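Local coordinates for nitrate transport protein (Xanthomonas axonopodis pv. citri, PDB 3KSX) that probably captures alkanesulfonates in the periplasm as the binding component of a transport system, and is seen here with the sulfonic acid MOPS bound, at residues Leu31-Gln36 with Ile60-Phe65; Arg49-Arg54 with Met232-Gln237; Gln70-Leu75 with Phe213-Arg218. All blocks are in the same frame, centred on the assembly; numbering follows the deposited sequence.

Contact 1: residues Leu31-Gln36 with Ile60-Phe65; sequences LRIGYQ and ITWVEF
Tyr35 crosses from its own strand to lie against Trp62, Val63 and Glu64 of the next. Its CB starts beside the indole edge, 3.9 Å from Trp62 CE3. The first torsion places CG between the backbone N and the carbonyl carbon (chi1 80°), which turns the ring toward strand 60-65. Along the near side, Tyr35 CD1 comes 3.4 Å from Val63 O and Tyr35 CE1 lies 3.5 Å from Glu64 N, while CZ and OH end beside Glu64 CB. Trp62 directs its edge at the phenol face in an offset edge-to-face pair, the planes perpendicular and the ring centroids 5.6 Å apart. One face of the same indole receives Ile33 CG2, a CH-pi contact 4.0 Å from the centroid of its six-membered ring.

The two strands are parallel neighbours, joined through helices 40-48 and 50-54 in a beta-alpha-beta crossover, with 60-65 at the margin of a five-stranded sheet of order 2-1-3-5-4, as in type II periplasmic binding proteins. Five backbone bonds zip them together, running from Thr61 N to Leu31 O at one end to Phe65 N to Tyr35 O at the other.

On the opposite face of the sheet, Val63 CG2 sits over a face of the Arg32 guanidinium, 3.6 Å from Arg32 NH2, while Arg32 NE is bonded to Ser79 O. Further along this face the Phe65 ring turns an edge to Gly34, Phe65 CE2 approaching Gly34 CA to 3.8 Å. Beyond it, Gln36 NE2 bonds to both Gly84 O and O1 of the bound MOPS.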
loop_
_atom_site.group_PDB
_atom_site.type_symbol
_atom_site.label_atom_id
_atom_site.label_comp_id
_atom_site.label_asym_id
_atom_site.label_seq_id
_atom_site.Cartn_x
_atom_site.Cartn_y
_atom_site.Cartn_z
ATOM N N LEU A 31 18.567 11.088 -2.979
ATOM C CA LEU A 31 17.623 10.021 -2.637
ATOM C C LEU A 31 16.357 10.356 -3.396
ATOM O O LEU A 31 15.681 11.341 -3.050
ATOM C CB LEU A 31 17.339 10.020 -1.133
ATOM C CG LEU A 31 16.115 9.148 -0.730
ATOM C CD1 LEU A 31 16.266 7.679 -1.210
ATOM C CD2 LEU A 31 15.911 9.220 0.745
ATOM N N ARG A 32 16.033 9.580 -4.434
ATOM C CA ARG A 32 14.797 9.751 -5.155
ATOM C C ARG A 32 13.875 8.684 -4.570
ATOM O O ARG A 32 14.152 7.482 -4.761
ATOM C CB ARG A 32 14.983 9.483 -6.671
ATOM C CG ARG A 32 15.731 10.627 -7.412
ATOM C CD ARG A 32 15.795 10.528 -8.976
ATOM N NE ARG A 32 14.535 10.154 -9.567
ATOM C CZ ARG A 32 13.543 10.925 -10.040
ATOM N NH1 ARG A 32 13.568 12.230 -10.021
ATOM N NH2 ARG A 32 12.462 10.323 -10.581
ATOM N N ILE A 33 12.915 9.134 -3.737
ATOM C CA ILE A 33 12.069 8.220 -2.942
ATOM C C ILE A 33 10.616 8.237 -3.439
ATOM O O ILE A 33 10.028 9.296 -3.669
ATOM C CB ILE A 33 12.244 8.492 -1.444
ATOM C CG1 ILE A 33 11.231 7.788 -0.593
ATOM C CG2 ILE A 33 12.198 10.018 -1.151
ATOM C CD1 ILE A 33 11.483 7.925 0.922
ATOM N N GLY A 34 10.054 7.070 -3.715
ATOM C CA GLY A 34 8.694 7.031 -4.144
ATOM C C GLY A 34 7.693 6.906 -3.005
ATOM O O GLY A 34 7.952 6.278 -1.978
ATOM N N TYR A 35 6.523 7.502 -3.229
ATOM C CA TYR A 35 5.476 7.449 -2.248
ATOM C C TYR A 35 4.110 7.492 -2.933
ATOM O O TYR A 35 4.052 7.714 -4.129
ATOM C CB TYR A 35 5.654 8.602 -1.237
ATOM C CG TYR A 35 5.144 9.921 -1.753
ATOM C CD1 TYR A 35 5.823 10.633 -2.753
ATOM C CD2 TYR A 35 3.932 10.449 -1.284
ATOM C CE1 TYR A 35 5.331 11.894 -3.214
ATOM C CE2 TYR A 35 3.441 11.679 -1.747
ATOM C CZ TYR A 35 4.125 12.370 -2.703
ATOM O OH TYR A 35 3.572 13.543 -3.151
ATOM N N GLN A 36 3.065 7.155 -2.165
ATOM C CA GLN A 36 1.684 7.123 -2.563
ATOM C C GLN A 36 1.009 8.158 -1.681
ATOM O O GLN A 36 1.208 8.143 -0.482
ATOM C CB GLN A 36 1.056 5.735 -2.258
ATOM C CG GLN A 36 1.702 4.647 -3.093
ATOM C CD GLN A 36 1.072 3.296 -2.881
ATOM O OE1 GLN A 36 -0.137 3.142 -2.945
ATOM N NE2 GLN A 36 1.893 2.331 -2.616
ATOM N N ILE A 60 16.883 15.433 -1.629
ATOM C CA ILE A 60 15.752 14.517 -1.471
ATOM C C ILE A 60 14.734 14.905 -2.475
ATOM O O ILE A 60 14.304 16.064 -2.514
ATOM C CB ILE A 60 15.084 14.692 -0.090
ATOM C CG1 ILE A 60 16.110 14.627 1.067
ATOM C CG2 ILE A 60 13.980 13.657 0.141
ATOM C CD1 ILE A 60 16.738 13.348 1.348
ATOM N N THR A 61 14.321 13.936 -3.287
ATOM C CA THR A 61 13.317 14.139 -4.284
ATOM C C THR A 61 12.171 13.082 -4.110
ATOM O O THR A 61 12.366 11.858 -4.380
ATOM C CB THR A 61 13.919 13.903 -5.659
ATOM O OG1 THR A 61 15.057 14.760 -5.850
ATOM C CG2 THR A 61 12.890 14.184 -6.743
ATOM N N TRP A 62 10.993 13.580 -3.721
ATOM C CA TRP A 62 9.813 12.711 -3.547
ATOM C C TRP A 62 9.116 12.589 -4.867
ATOM O O TRP A 62 8.901 13.585 -5.553
ATOM C CB TRP A 62 8.848 13.351 -2.557
ATOM C CG TRP A 62 9.300 13.349 -1.163
ATOM C CD1 TRP A 62 10.055 14.329 -0.556
ATOM C CD2 TRP A 62 9.144 12.308 -0.180
ATOM N NE1 TRP A 62 10.310 13.984 0.751
ATOM C CE2 TRP A 62 9.772 12.754 1.005
ATOM C CE3 TRP A 62 8.463 11.086 -0.152
ATOM C CZ2 TRP A 62 9.785 11.997 2.186
ATOM C CZ3 TRP A 62 8.474 10.334 0.997
ATOM C CH2 TRP A 62 9.147 10.796 2.174
ATOM N N VAL A 63 8.691 11.391 -5.218
ATOM C CA VAL A 63 8.069 11.150 -6.507
ATOM C C VAL A 63 6.781 10.369 -6.214
ATOM O O VAL A 63 6.825 9.260 -5.704
ATOM C CB VAL A 63 9.008 10.321 -7.464
ATOM C CG1 VAL A 63 8.277 9.938 -8.755
ATOM C CG2 VAL A 63 10.378 11.014 -7.731
ATOM N N GLU A 64 5.617 10.937 -6.565
ATOM C CA GLU A 64 4.356 10.287 -6.330
ATOM C C GLU A 64 3.937 9.233 -7.376
ATOM O O GLU A 64 4.170 9.457 -8.574
ATOM C CB GLU A 64 3.301 11.423 -6.322
ATOM C CG GLU A 64 1.915 10.899 -6.144
ATOM C CD GLU A 64 0.863 11.820 -6.713
ATOM O OE1 GLU A 64 0.737 12.956 -6.167
ATOM O OE2 GLU A 64 0.177 11.376 -7.708
ATOM N N PHE A 65 3.353 8.107 -6.922
ATOM C CA PHE A 65 2.773 7.029 -7.753
ATOM C C PHE A 65 1.327 6.787 -7.371
ATOM O O PHE A 65 0.961 6.991 -6.169
ATOM C CB PHE A 65 3.614 5.752 -7.544
ATOM C CG PHE A 65 4.998 5.902 -8.012
ATOM C CD1 PHE A 65 5.280 5.693 -9.345
ATOM C CD2 PHE A 65 5.977 6.472 -7.192
ATOM C CE1 PHE A 65 6.621 5.947 -9.837
ATOM C CE2 PHE A 65 7.280 6.683 -7.609
ATOM C CZ PHE A 65 7.622 6.446 -8.952
#

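Contact 2: residues Arg49-Arg54 with Met232-Gln237; sequences RLLEQR and MGTLNQ
Thr234 meets the short helix 50-54 with both branches of its side chain. The methyl branch takes the apolar partners: Thr234 CG2 lies 3.6 Å from Leu50 CB and 3.8 Å from Leu51 CD2, so that it nestles between two successive residues of the opposing helix. The hydroxyl branch turns to Arg54. There NH1 donates to Thr234 OG1 with an N-H...O angle of 156°, the oxygen lying almost in the guanidinium plane; the modelled separation of Arg54 NH1 and Thr234 OG1, 2.5 Å, is unusually short and its exact value doubtful.

Arg54 gets there by a bent route. Its CG stands opposite the backbone N (chi1 -178°) and the chain then turns at chi2, carrying CD close past the threonine oxygen, so the two side chains slide by each other in opposite directions. Thr234 OG1 also has a weak hydrogen bond to Gln230 O, one turn earlier in its own helix, which would help to fix its rotation. On the sheet side of the threonine, Leu51 CD2 and Leu235 CD2 approach more loosely, at 4.4 Å.

Further out, Arg49 is the junction between two helices: with positive phi it closes the preceding helix 40-48 in a Schellman motif and at once occupies the N-cap position of the next. Leu51 continues inward to Ile60 and Trp62 of strand 59-65, and Leu235 reaches Leu42 and Ala45 of helix 40-48. The axes of segments 50-54 and 232-237 approach to 10.1 Å at an angle of 136°, a helix-helix contact in the outer layer that covers one face of the central sheet of an alpha/beta domain.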
loop_
_atom_site.group_PDB
_atom_site.type_symbol
_atom_site.label_atom_id
_atom_site.label_comp_id
_atom_site.label_asym_id
_atom_site.label_seq_id
_atom_site.Cartn_x
_atom_site.Cartn_y
_atom_site.Cartn_z
ATOM N N ARG A 49 9.281 18.266 5.638
ATOM C CA ARG A 49 10.683 18.193 5.227
ATOM C C ARG A 49 11.572 17.469 6.227
ATOM O O ARG A 49 12.658 17.914 6.483
ATOM C CB ARG A 49 11.222 19.610 4.903
ATOM C CG ARG A 49 10.224 20.451 4.097
ATOM C CD ARG A 49 10.842 21.678 3.477
ATOM N NE ARG A 49 11.999 21.369 2.605
ATOM C CZ ARG A 49 11.954 20.980 1.328
ATOM N NH1 ARG A 49 10.806 20.794 0.685
ATOM N NH2 ARG A 49 13.105 20.786 0.702
ATOM N N LEU A 50 11.116 16.329 6.743
ATOM C CA LEU A 50 11.846 15.580 7.800
ATOM C C LEU A 50 13.183 15.035 7.317
ATOM O O LEU A 50 14.191 15.033 8.056
ATOM C CB LEU A 50 10.997 14.413 8.322
ATOM C CG LEU A 50 9.622 14.806 8.945
ATOM C CD1 LEU A 50 8.944 13.613 9.608
ATOM C CD2 LEU A 50 9.892 15.897 9.995
ATOM N N LEU A 51 13.184 14.558 6.092
ATOM C CA LEU A 51 14.374 13.919 5.532
ATOM C C LEU A 51 15.373 15.020 5.230
ATOM O O LEU A 51 16.552 14.847 5.484
ATOM C CB LEU A 51 14.015 13.146 4.232
ATOM C CG LEU A 51 13.208 11.862 4.472
ATOM C CD1 LEU A 51 13.065 11.112 3.203
ATOM C CD2 LEU A 51 13.845 10.967 5.541
ATOM N N GLU A 52 14.881 16.125 4.672
ATOM C CA GLU A 52 15.744 17.257 4.287
ATOM C C GLU A 52 16.375 17.825 5.515
ATOM O O GLU A 52 17.583 18.024 5.547
ATOM C CB GLU A 52 14.976 18.336 3.552
ATOM C CG GLU A 52 14.429 17.877 2.216
ATOM C CD GLU A 52 13.062 17.157 2.305
ATOM O OE1 GLU A 52 12.598 16.788 3.403
ATOM O OE2 GLU A 52 12.440 16.969 1.256
ATOM N N GLN A 53 15.610 17.966 6.573
ATOM C CA GLN A 53 16.191 18.379 7.840
ATOM C C GLN A 53 17.266 17.433 8.381
ATOM O O GLN A 53 18.293 17.881 8.897
ATOM C CB GLN A 53 15.109 18.473 8.905
ATOM C CG GLN A 53 14.036 19.482 8.611
ATOM C CD GLN A 53 13.186 19.658 9.835
ATOM O OE1 GLN A 53 13.727 19.759 10.930
ATOM N NE2 GLN A 53 11.871 19.610 9.681
ATOM N N ARG A 54 17.056 16.124 8.244
ATOM C CA ARG A 54 18.002 15.125 8.733
ATOM C C ARG A 54 19.294 14.972 7.860
ATOM O O ARG A 54 20.398 14.671 8.351
ATOM C CB ARG A 54 17.259 13.778 8.856
ATOM C CG ARG A 54 18.144 12.627 9.405
ATOM C CD ARG A 54 17.679 12.166 10.779
ATOM N NE ARG A 54 18.517 11.112 11.402
ATOM C CZ ARG A 54 18.131 9.835 11.631
ATOM N NH1 ARG A 54 16.922 9.405 11.253
ATOM N NH2 ARG A 54 18.964 8.966 12.238
ATOM N N MET A 232 14.756 5.139 7.328
ATOM C CA MET A 232 13.648 4.359 7.905
ATOM C C MET A 232 13.360 4.894 9.280
ATOM O O MET A 232 12.198 5.065 9.634
ATOM C CB MET A 232 13.961 2.894 8.114
ATOM C CG MET A 232 14.260 2.039 6.876
ATOM S SD MET A 232 12.830 2.002 5.803
ATOM C CE MET A 232 13.103 3.358 4.621
ATOM N N GLY A 233 14.420 5.165 10.056
ATOM C CA GLY A 233 14.253 5.842 11.376
ATOM C C GLY A 233 13.407 7.094 11.369
ATOM O O GLY A 233 12.590 7.298 12.239
ATOM N N THR A 234 13.622 7.957 10.382
ATOM C CA THR A 234 12.933 9.224 10.287
ATOM C C THR A 234 11.509 8.999 9.788
ATOM O O THR A 234 10.558 9.670 10.225
ATOM C CB THR A 234 13.744 10.224 9.360
ATOM O OG1 THR A 234 15.008 10.435 9.950
ATOM C CG2 THR A 234 13.086 11.583 9.219
ATOM N N LEU A 235 11.326 8.025 8.909
ATOM C CA LEU A 235 9.976 7.749 8.461
ATOM C C LEU A 235 9.155 7.086 9.588
ATOM O O LEU A 235 7.904 7.201 9.635
ATOM C CB LEU A 235 10.010 6.891 7.190
ATOM C CG LEU A 235 10.675 7.537 5.976
ATOM C CD1 LEU A 235 10.493 6.646 4.815
ATOM C CD2 LEU A 235 9.988 8.902 5.706
ATOM N N ASN A 236 9.851 6.371 10.478
ATOM C CA ASN A 236 9.221 5.685 11.621
ATOM C C ASN A 236 8.633 6.755 12.530
ATOM O O ASN A 236 7.544 6.602 13.110
ATOM C CB ASN A 236 10.241 4.845 12.369
ATOM C CG ASN A 236 9.724 4.337 13.665
ATOM O OD1 ASN A 236 9.572 5.105 14.590
ATOM N ND2 ASN A 236 9.410 3.027 13.744
ATOM N N GLN A 237 9.363 7.853 12.658
ATOM C CA GLN A 237 8.892 8.979 13.437
ATOM C C GLN A 237 7.697 9.708 12.794
ATOM O O GLN A 237 6.707 10.035 13.497
ATOM C CB GLN A 237 10.035 9.965 13.698
ATOM C CG GLN A 237 11.142 9.423 14.627
ATOM C CD GLN A 237 10.593 8.785 15.905
ATOM O OE1 GLN A 237 9.880 9.444 16.694
ATOM N NE2 GLN A 237 10.918 7.492 16.120
#

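Contact 3: residues Gln70-Leu75 with Phe213-Arg218; sequences QLLEAL and FFLSSR
With its CG opposite the backbone N (chi1 177°), Leu75 extends from its helix toward strand 213-217, where Leu215 has its own CG opposite the carbonyl carbon (chi1 -66°) and leans toward the helix. The pairing is helix-on-sheet packing of an alpha/beta domain: helix 68-76 belongs to the beta-alpha-beta unit between strands 59-65 and 82-86, and here it rests on the antiparallel strand 212-217, which lies between 82-86 and 100-106. The local axes are 9.6 Å apart and only 20° from parallel.

Leu215 is the common partner of two leucines on one side of the helix. Leu75 CD2 touches it near its root, 3.8 Å from Leu215 CB, and the side chains cross at about a right angle. Leu72, one turn earlier, meets the outer part of the same side chain: Leu72 CD1 lies 4.2 Å from Leu215 CG, and Leu72 CD2 is equally far from Leu215 CD2. The side chains that meet are all leucines. Ala85 of strand 82-86 touches both Leu72 and Leu215, while Pro89 and Ala93 of helix 88-95 pack on Leu72 and Pro90 of that helix on Leu215, extending the buried cluster.

Further along the chain, Ser216 turns its side chain from the helix, and Asp81 O and Ser217 O both lie within reach of its hydroxyl. Ser217 follows at the N-cap position of helix 218-223, its OG bonded to Tyr220 N. The other methyl of Leu75 packs on the backbone at this junction, Leu75 CD1 lying 4.1 Å from Ser216 C and 3.8 Å from Ser217 N.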
loop_
_atom_site.group_PDB
_atom_site.type_symbol
_atom_site.label_atom_id
_atom_site.label_comp_id
_atom_site.label_asym_id
_atom_site.label_seq_id
_atom_site.Cartn_x
_atom_site.Cartn_y
_atom_site.Cartn_z
ATOM N N GLN A 70 2.941 0.485 -9.668
ATOM C CA GLN A 70 3.474 1.591 -10.455
ATOM C C GLN A 70 4.824 1.992 -9.927
ATOM O O GLN A 70 5.819 2.121 -10.703
ATOM C CB GLN A 70 2.478 2.770 -10.501
ATOM C CG GLN A 70 1.192 2.456 -11.326
ATOM C CD GLN A 70 0.084 1.951 -10.475
ATOM O OE1 GLN A 70 0.316 1.326 -9.433
ATOM N NE2 GLN A 70 -1.144 2.245 -10.889
ATOM N N LEU A 71 4.862 2.161 -8.599
ATOM C CA LEU A 71 6.041 2.510 -7.824
ATOM C C LEU A 71 7.115 1.461 -7.939
ATOM O O LEU A 71 8.290 1.825 -8.099
ATOM C CB LEU A 71 5.626 2.655 -6.367
ATOM C CG LEU A 71 6.742 3.252 -5.424
ATOM C CD1 LEU A 71 6.131 3.958 -4.260
ATOM C CD2 LEU A 71 7.653 2.185 -4.995
ATOM N N LEU A 72 6.726 0.176 -7.918
ATOM C CA LEU A 72 7.729 -0.887 -8.179
ATOM C C LEU A 72 8.278 -0.985 -9.633
ATOM O O LEU A 72 9.472 -1.281 -9.866
ATOM C CB LEU A 72 7.169 -2.262 -7.769
ATOM C CG LEU A 72 7.258 -2.745 -6.305
ATOM C CD1 LEU A 72 8.649 -3.243 -6.045
ATOM C CD2 LEU A 72 6.926 -1.668 -5.346
ATOM N N GLU A 73 7.474 -0.645 -10.605
ATOM C CA GLU A 73 7.964 -0.680 -11.965
ATOM C C GLU A 73 9.014 0.406 -12.095
ATOM O O GLU A 73 10.009 0.231 -12.786
ATOM C CB GLU A 73 6.806 -0.300 -12.902
ATOM C CG GLU A 73 5.774 -1.439 -13.107
ATOM C CD GLU A 73 6.253 -2.636 -13.963
ATOM O OE1 GLU A 73 7.403 -2.638 -14.469
ATOM O OE2 GLU A 73 5.455 -3.610 -14.088
ATOM N N ALA A 74 8.758 1.541 -11.481
ATOM C CA ALA A 74 9.785 2.645 -11.423
ATOM C C ALA A 74 11.034 2.229 -10.675
ATOM O O ALA A 74 12.148 2.605 -11.047
ATOM C CB ALA A 74 9.182 3.940 -10.820
ATOM N N LEU A 75 10.915 1.536 -9.547
ATOM C CA LEU A 75 12.139 1.117 -8.845
ATOM C C LEU A 75 12.935 0.217 -9.760
ATOM O O LEU A 75 14.196 0.237 -9.708
ATOM C CB LEU A 75 11.777 0.369 -7.516
ATOM C CG LEU A 75 12.876 -0.224 -6.658
ATOM C CD1 LEU A 75 13.475 0.986 -6.015
ATOM C CD2 LEU A 75 12.153 -1.125 -5.634
ATOM N N PHE A 213 5.605 -2.655 2.948
ATOM C CA PHE A 213 7.060 -2.714 3.003
ATOM C C PHE A 213 7.681 -1.438 2.470
ATOM O O PHE A 213 7.026 -0.761 1.653
ATOM C CB PHE A 213 7.553 -3.966 2.231
ATOM C CG PHE A 213 7.130 -5.259 2.856
ATOM C CD1 PHE A 213 7.714 -5.663 4.057
ATOM C CD2 PHE A 213 6.112 -6.020 2.335
ATOM C CE1 PHE A 213 7.340 -6.833 4.654
ATOM C CE2 PHE A 213 5.703 -7.202 2.953
ATOM C CZ PHE A 213 6.326 -7.587 4.151
ATOM N N PHE A 214 8.880 -1.090 2.958
ATOM C CA PHE A 214 9.796 -0.235 2.210
ATOM C C PHE A 214 10.743 -1.111 1.360
ATOM O O PHE A 214 11.281 -2.083 1.885
ATOM C CB PHE A 214 10.494 0.727 3.155
ATOM C CG PHE A 214 9.715 1.965 3.322
ATOM C CD1 PHE A 214 8.604 1.990 4.203
ATOM C CD2 PHE A 214 9.960 3.068 2.493
ATOM C CE1 PHE A 214 7.778 3.184 4.306
ATOM C CE2 PHE A 214 9.200 4.214 2.588
ATOM C CZ PHE A 214 8.091 4.277 3.474
ATOM N N LEU A 215 10.799 -0.849 0.046
ATOM C CA LEU A 215 11.596 -1.561 -0.967
ATOM C C LEU A 215 12.772 -0.653 -1.389
ATOM O O LEU A 215 12.668 0.567 -1.473
ATOM C CB LEU A 215 10.777 -2.006 -2.210
ATOM C CG LEU A 215 9.668 -3.078 -1.983
ATOM C CD1 LEU A 215 10.095 -4.145 -0.901
ATOM C CD2 LEU A 215 8.363 -2.404 -1.489
ATOM N N SER A 216 13.891 -1.266 -1.688
ATOM C CA SER A 216 15.023 -0.468 -2.154
ATOM C C SER A 216 15.661 -1.204 -3.308
ATOM O O SER A 216 15.496 -2.466 -3.483
ATOM C CB SER A 216 16.041 -0.334 -1.017
ATOM O OG SER A 216 17.179 0.451 -1.387
ATOM N N SER A 217 16.428 -0.434 -4.081
ATOM C CA SER A 217 17.381 -0.928 -5.025
ATOM C C SER A 217 18.424 -1.727 -4.233
ATOM O O SER A 217 18.826 -1.297 -3.142
ATOM C CB SER A 217 18.042 0.318 -5.704
ATOM O OG SER A 217 19.390 0.085 -6.102
ATOM N N ARG A 218 18.793 -2.915 -4.684
ATOM C CA ARG A 218 19.887 -3.657 -4.026
ATOM C C ARG A 218 21.249 -2.869 -4.061
ATOM O O ARG A 218 21.971 -2.784 -3.027
ATOM C CB ARG A 218 20.052 -5.032 -4.662
ATOM C CG ARG A 218 21.307 -5.773 -4.134
ATOM C CD ARG A 218 21.465 -7.151 -4.750
ATOM N NE ARG A 218 20.334 -8.044 -4.467
ATOM C CZ ARG A 218 20.245 -8.884 -3.433
ATOM N NH1 ARG A 218 21.234 -8.966 -2.549
ATOM N NH2 ARG A 218 19.161 -9.670 -3.286
#

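Overall arrangement
All three contacts build one domain around a single mixed sheet, but on different layers. Contact 1 lies within the sheet, at its margin, and is held mainly by backbone bonds, with aromatic packing on one face. Contact 2 belongs to the partly exposed helical layer over that aromatic face, where Trp62 CZ2 packs on Leu51 CD1 at 3.5 Å; its chemistry mixes methyl packing with an arginine-threonine bond near solvent. Contact 3 is buried on the opposite face, made by leucine side chains packing on one another and on the backbone, and reaches contact 1 through Phe65 against Leu71 and Ala74. Phe214 joins contacts 2 and 3 through the sheet, meeting Met232 and Leu235.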